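Peroxisomal catalase A (Saccharomyces cerevisiae, PDB 1A4E) breaks down hydrogen peroxide into water and oxygen with the help of a heme group, probably shielding peroxisomes and the cell from oxidative damage. Local coordinates at residues D74-S78 against A79-K83; A473-D476 against K477-E481. One frame throughout, in Å; residues are numbered along the deposited sequence.

Interaction 1 (D74-S78 against A79-K83); sequences DICGS and AMFSK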
loop_
_atom_site.group_PDB
_atom_site.type_symbol
_atom_site.label_atom_id
_atom_site.label_comp_id
_atom_site.label_asym_id
_atom_site.label_seq_id
_atom_site.Cartn_x
_atom_site.Cartn_y
_atom_site.Cartn_z
ATOM N N ASP B 74 28.712 -35.753 4.793
ATOM C CA ASP B 74 28.324 -36.868 3.931
ATOM C C ASP B 74 26.836 -36.819 3.593
ATOM O O ASP B 74 26.381 -37.433 2.630
ATOM C CB ASP B 74 28.645 -38.208 4.619
ATOM C CG ASP B 74 28.049 -38.388 6.014
ATOM O OD1 ASP B 74 28.404 -37.628 6.916
ATOM O OD2 ASP B 74 27.228 -39.280 6.190
ATOM N N ILE B 75 26.054 -36.103 4.405
ATOM C CA ILE B 75 24.632 -35.927 4.133
ATOM C C ILE B 75 24.370 -34.586 3.428
ATOM O O ILE B 75 23.647 -34.526 2.434
ATOM C CB ILE B 75 23.835 -36.005 5.475
ATOM C CG1 ILE B 75 24.119 -37.313 6.216
ATOM C CG2 ILE B 75 22.345 -35.865 5.173
ATOM C CD1 ILE B 75 23.712 -38.623 5.498
ATOM N N CYS B 76 24.970 -33.487 3.896
ATOM C CA CYS B 76 24.696 -32.161 3.363
ATOM C C CYS B 76 25.957 -31.363 3.134
ATOM O O CYS B 76 26.764 -31.195 4.045
ATOM C CB CYS B 76 23.806 -31.407 4.332
ATOM S SG CYS B 76 23.237 -29.840 3.643
ATOM N N GLY B 77 26.097 -30.850 1.909
ATOM C CA GLY B 77 27.258 -30.076 1.506
ATOM C C GLY B 77 27.163 -28.576 1.782
ATOM O O GLY B 77 28.060 -27.853 1.349
ATOM N N SER B 78 26.121 -28.064 2.473
ATOM C CA SER B 78 25.984 -26.639 2.780
ATOM C C SER B 78 27.142 -26.131 3.621
ATOM O O SER B 78 27.581 -26.796 4.563
ATOM C CB SER B 78 24.702 -26.361 3.548
ATOM O OG SER B 78 23.589 -26.820 2.803
ATOM N N ALA B 79 27.632 -24.937 3.278
ATOM C CA ALA B 79 28.766 -24.328 3.963
ATOM C C ALA B 79 28.600 -24.125 5.461
ATOM O O ALA B 79 29.582 -24.232 6.190
ATOM C CB ALA B 79 29.076 -22.972 3.354
ATOM N N MET B 80 27.378 -23.898 5.963
ATOM C CA MET B 80 27.187 -23.716 7.393
ATOM C C MET B 80 27.518 -24.970 8.194
ATOM O O MET B 80 27.817 -24.885 9.379
ATOM C CB MET B 80 25.745 -23.290 7.676
ATOM C CG MET B 80 24.653 -24.299 7.388
ATOM S SD MET B 80 23.015 -23.684 7.846
ATOM C CE MET B 80 23.109 -23.598 9.610
ATOM N N PHE B 81 27.504 -26.135 7.537
ATOM C CA PHE B 81 27.827 -27.407 8.164
ATOM C C PHE B 81 29.251 -27.879 7.870
ATOM O O PHE B 81 29.657 -28.897 8.413
ATOM C CB PHE B 81 26.869 -28.497 7.684
ATOM C CG PHE B 81 25.397 -28.272 7.978
ATOM C CD1 PHE B 81 24.970 -27.916 9.260
ATOM C CD2 PHE B 81 24.466 -28.455 6.960
ATOM C CE1 PHE B 81 23.606 -27.745 9.517
ATOM C CE2 PHE B 81 23.106 -28.283 7.225
ATOM C CZ PHE B 81 22.675 -27.930 8.501
ATOM N N SER B 82 30.063 -27.163 7.082
ATOM C CA SER B 82 31.357 -27.667 6.637
ATOM C C SER B 82 32.460 -27.992 7.629
ATOM O O SER B 82 33.303 -28.826 7.300
ATOM C CB SER B 82 31.936 -26.708 5.608
ATOM O OG SER B 82 32.183 -25.430 6.164
ATOM N N LYS B 83 32.527 -27.376 8.816
ATOM C CA LYS B 83 33.571 -27.672 9.797
ATOM C C LYS B 83 32.945 -27.749 11.181
ATOM O O LYS B 83 31.967 -27.061 11.469
ATOM C CB LYS B 83 34.669 -26.594 9.902
ATOM C CG LYS B 83 35.465 -26.170 8.663
ATOM C CD LYS B 83 34.854 -24.912 8.008
ATOM C CE LYS B 83 35.647 -24.374 6.805
ATOM N NZ LYS B 83 35.112 -23.101 6.345
#
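The hydroxyl OG of S78, the residue whose CB packs against the F81 ring, is gripped by two groups beyond this stretch, the carbonyl of P324 and the side-chain amide of Q326. The main-chain oxygen of the same residue opens the turn: S78 O takes the amide of F81, N to O 3.0 Å, from a donor that stands well above the carbonyl plane, 46° out of it. The next step repeats it, A79 O receiving S82 N, and the same oxygen also takes S82 OG at 2.9 Å, this time in the carbonyl plane and on a lone pair. K86 NZ adds a bond to each of A79 O and S82 OG. Bonds three residues apart make 79-81 a short 3-10 turn, set in the connection between strands 59-68 and 87-95 of the catalase beta-barrel.

The turn swings F81 back along the chain toward C76. The sulfur lies anti to its own backbone N (chi1 -172°), which carries it to the edge of the phenyl ring, where C76 SG is 3.8 Å from F81 CD2 and near the ring plane: a cysteine sulfur-aromatic contact, edge-on. The same sulfur accepts a long but nearly straight bond from S78 N, 3.6 Å to C76 SG. Replacing C76 with an alanine would probably cost S78 N its acceptor and open a gap at the edge of F81. Over one face of that ring sits M80 CG, 3.9 Å above the plane and over its centre. S78 CB meets the ring obliquely, 4.0 Å from F81 CD2, while W126, V296 and I72 also touch F81.

Interaction 2 (A473-D476 against K477-E481); sequences ARVD and KGLSE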
loop_
_atom_site.group_PDB
_atom_site.type_symbol
_atom_site.label_atom_id
_atom_site.label_comp_id
_atom_site.label_asym_id
_atom_site.label_seq_id
_atom_site.Cartn_x
_atom_site.Cartn_y
_atom_site.Cartn_z
ATOM N N ALA B 473 -13.339 -42.422 18.682
ATOM C CA ALA B 473 -13.606 -43.838 18.919
ATOM C C ALA B 473 -12.809 -44.693 17.943
ATOM O O ALA B 473 -12.443 -45.834 18.235
ATOM C CB ALA B 473 -15.075 -44.175 18.712
ATOM N N ARG B 474 -12.509 -44.113 16.777
ATOM C CA ARG B 474 -11.726 -44.788 15.768
ATOM C C ARG B 474 -10.254 -44.877 16.172
ATOM O O ARG B 474 -9.491 -45.669 15.616
ATOM C CB ARG B 474 -11.942 -44.024 14.476
ATOM C CG ARG B 474 -11.575 -44.849 13.274
ATOM C CD ARG B 474 -12.224 -44.285 12.040
ATOM N NE ARG B 474 -11.606 -44.899 10.877
ATOM C CZ ARG B 474 -11.647 -44.323 9.674
ATOM N NH1 ARG B 474 -12.263 -43.155 9.472
ATOM N NH2 ARG B 474 -11.014 -44.912 8.659
ATOM N N VAL B 475 -9.839 -44.092 17.175
ATOM C CA VAL B 475 -8.494 -44.170 17.732
ATOM C C VAL B 475 -8.532 -45.132 18.916
ATOM O O VAL B 475 -7.727 -46.055 19.016
ATOM C CB VAL B 475 -8.027 -42.763 18.191
ATOM C CG1 VAL B 475 -6.644 -42.810 18.842
ATOM C CG2 VAL B 475 -7.965 -41.858 16.971
ATOM N N ASP B 476 -9.498 -44.914 19.815
ATOM C CA ASP B 476 -9.675 -45.705 21.025
ATOM C C ASP B 476 -11.076 -45.421 21.557
ATOM O O ASP B 476 -11.454 -44.268 21.782
ATOM C CB ASP B 476 -8.620 -45.306 22.065
ATOM C CG ASP B 476 -8.574 -46.201 23.295
ATOM O OD1 ASP B 476 -7.837 -47.181 23.285
ATOM O OD2 ASP B 476 -9.255 -45.911 24.273
ATOM N N LYS B 477 -11.874 -46.477 21.758
ATOM C CA LYS B 477 -13.234 -46.315 22.251
ATOM C C LYS B 477 -13.305 -45.849 23.692
ATOM O O LYS B 477 -14.264 -45.178 24.062
ATOM C CB LYS B 477 -13.979 -47.633 22.074
ATOM C CG LYS B 477 -14.515 -47.701 20.642
ATOM C CD LYS B 477 -14.299 -49.020 19.890
ATOM C CE LYS B 477 -15.007 -50.204 20.544
ATOM N NZ LYS B 477 -14.951 -51.376 19.692
ATOM N N GLY B 478 -12.275 -46.152 24.493
ATOM C CA GLY B 478 -12.201 -45.707 25.878
ATOM C C GLY B 478 -11.933 -44.208 25.977
ATOM O O GLY B 478 -12.395 -43.538 26.904
ATOM N N LEU B 479 -11.180 -43.700 24.983
ATOM C CA LEU B 479 -10.836 -42.288 24.843
ATOM C C LEU B 479 -12.113 -41.528 24.509
ATOM O O LEU B 479 -12.411 -40.503 25.120
ATOM C CB LEU B 479 -9.843 -42.087 23.703
ATOM C CG LEU B 479 -8.830 -40.950 23.605
ATOM C CD1 LEU B 479 -8.675 -40.689 22.123
ATOM C CD2 LEU B 479 -9.248 -39.671 24.310
ATOM N N SER B 480 -12.876 -42.047 23.543
ATOM C CA SER B 480 -14.125 -41.437 23.128
ATOM C C SER B 480 -15.146 -41.323 24.257
ATOM O O SER B 480 -15.841 -40.310 24.372
ATOM C CB SER B 480 -14.686 -42.257 21.990
ATOM O OG SER B 480 -15.934 -41.743 21.563
ATOM N N GLU B 481 -15.209 -42.364 25.104
ATOM C CA GLU B 481 -16.101 -42.402 26.257
ATOM C C GLU B 481 -15.725 -41.353 27.291
ATOM O O GLU B 481 -16.600 -40.711 27.866
ATOM C CB GLU B 481 -16.063 -43.770 26.951
ATOM C CG GLU B 481 -16.671 -44.976 26.223
ATOM C CD GLU B 481 -18.149 -44.859 25.862
ATOM O OE1 GLU B 481 -18.947 -44.367 26.667
ATOM O OE2 GLU B 481 -18.499 -45.272 24.759
#
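D476 meets the first turn of helix 477-487 through CB and, at the tip, through OD2. Its CB lies against the aliphatic start of L479, 3.8 Å from L479 CB. A first torsion of -172° then sets CG opposite the backbone N, turning the carboxylate forward over the opening residues of the helix. At the tip OD2 is 3.0 Å from L479 N and accepts a weak bond from it, bent at 134°; this is the N-cap bond of the helix. G478 N lies just as near OD2, and G478, with no CB, keeps that approach uncluttered. A carboxylate in this place would be expected to sit well with the positive end of the helix dipole.

The main-chain carbonyl of D476 starts the regular helical pattern. S480 N reaches D476 O over 3.2 Å with a fairly straight N-H, the donor tilted 19° from the carbonyl plane, and L479 N adds a weak second bond to the same oxygen. D476 therefore addresses L479 N twice, once from the side chain and once from the backbone.

Across the base of the turn, A473 CB rests on S480 CB at 3.8 Å, while S480 OG bonds to the carbonyl of Y469 one turn back in the preceding helix. K477 CG, opposite its own carbonyl carbon, lies 4.1 Å from A473 CB; beyond it the chain bends at the second and third torsions. V475 CG1 and L479 CD1 only brush at 4.4 Å.

The corner joins helix 462-473 to helix 477-487, and helix 430-440 packs beside it: Y436 lies against both D476 and L479, and R433 bonds the carbonyls of R474 and V475.

Interactions 1 and 2 lie far apart, their centres about 46 Å and their nearest atoms about 33 Å from each other, and no structural element is shared. The residues of 74-83 that touch are mostly buried, in a loop between two strands of the barrel; those of 473-481 range from buried to exposed, at a corner between two helices of the C-terminal helical region and farther from the centre of the chain. Their chemistry follows: in the first a cysteine sulfur from the preceding loop and a methionine carbon meet an aromatic ring of the 3-10 turn, whereas in the second a carboxylate caps a regular helix, with A473 and S480 packing across the corner and an exposed lysine.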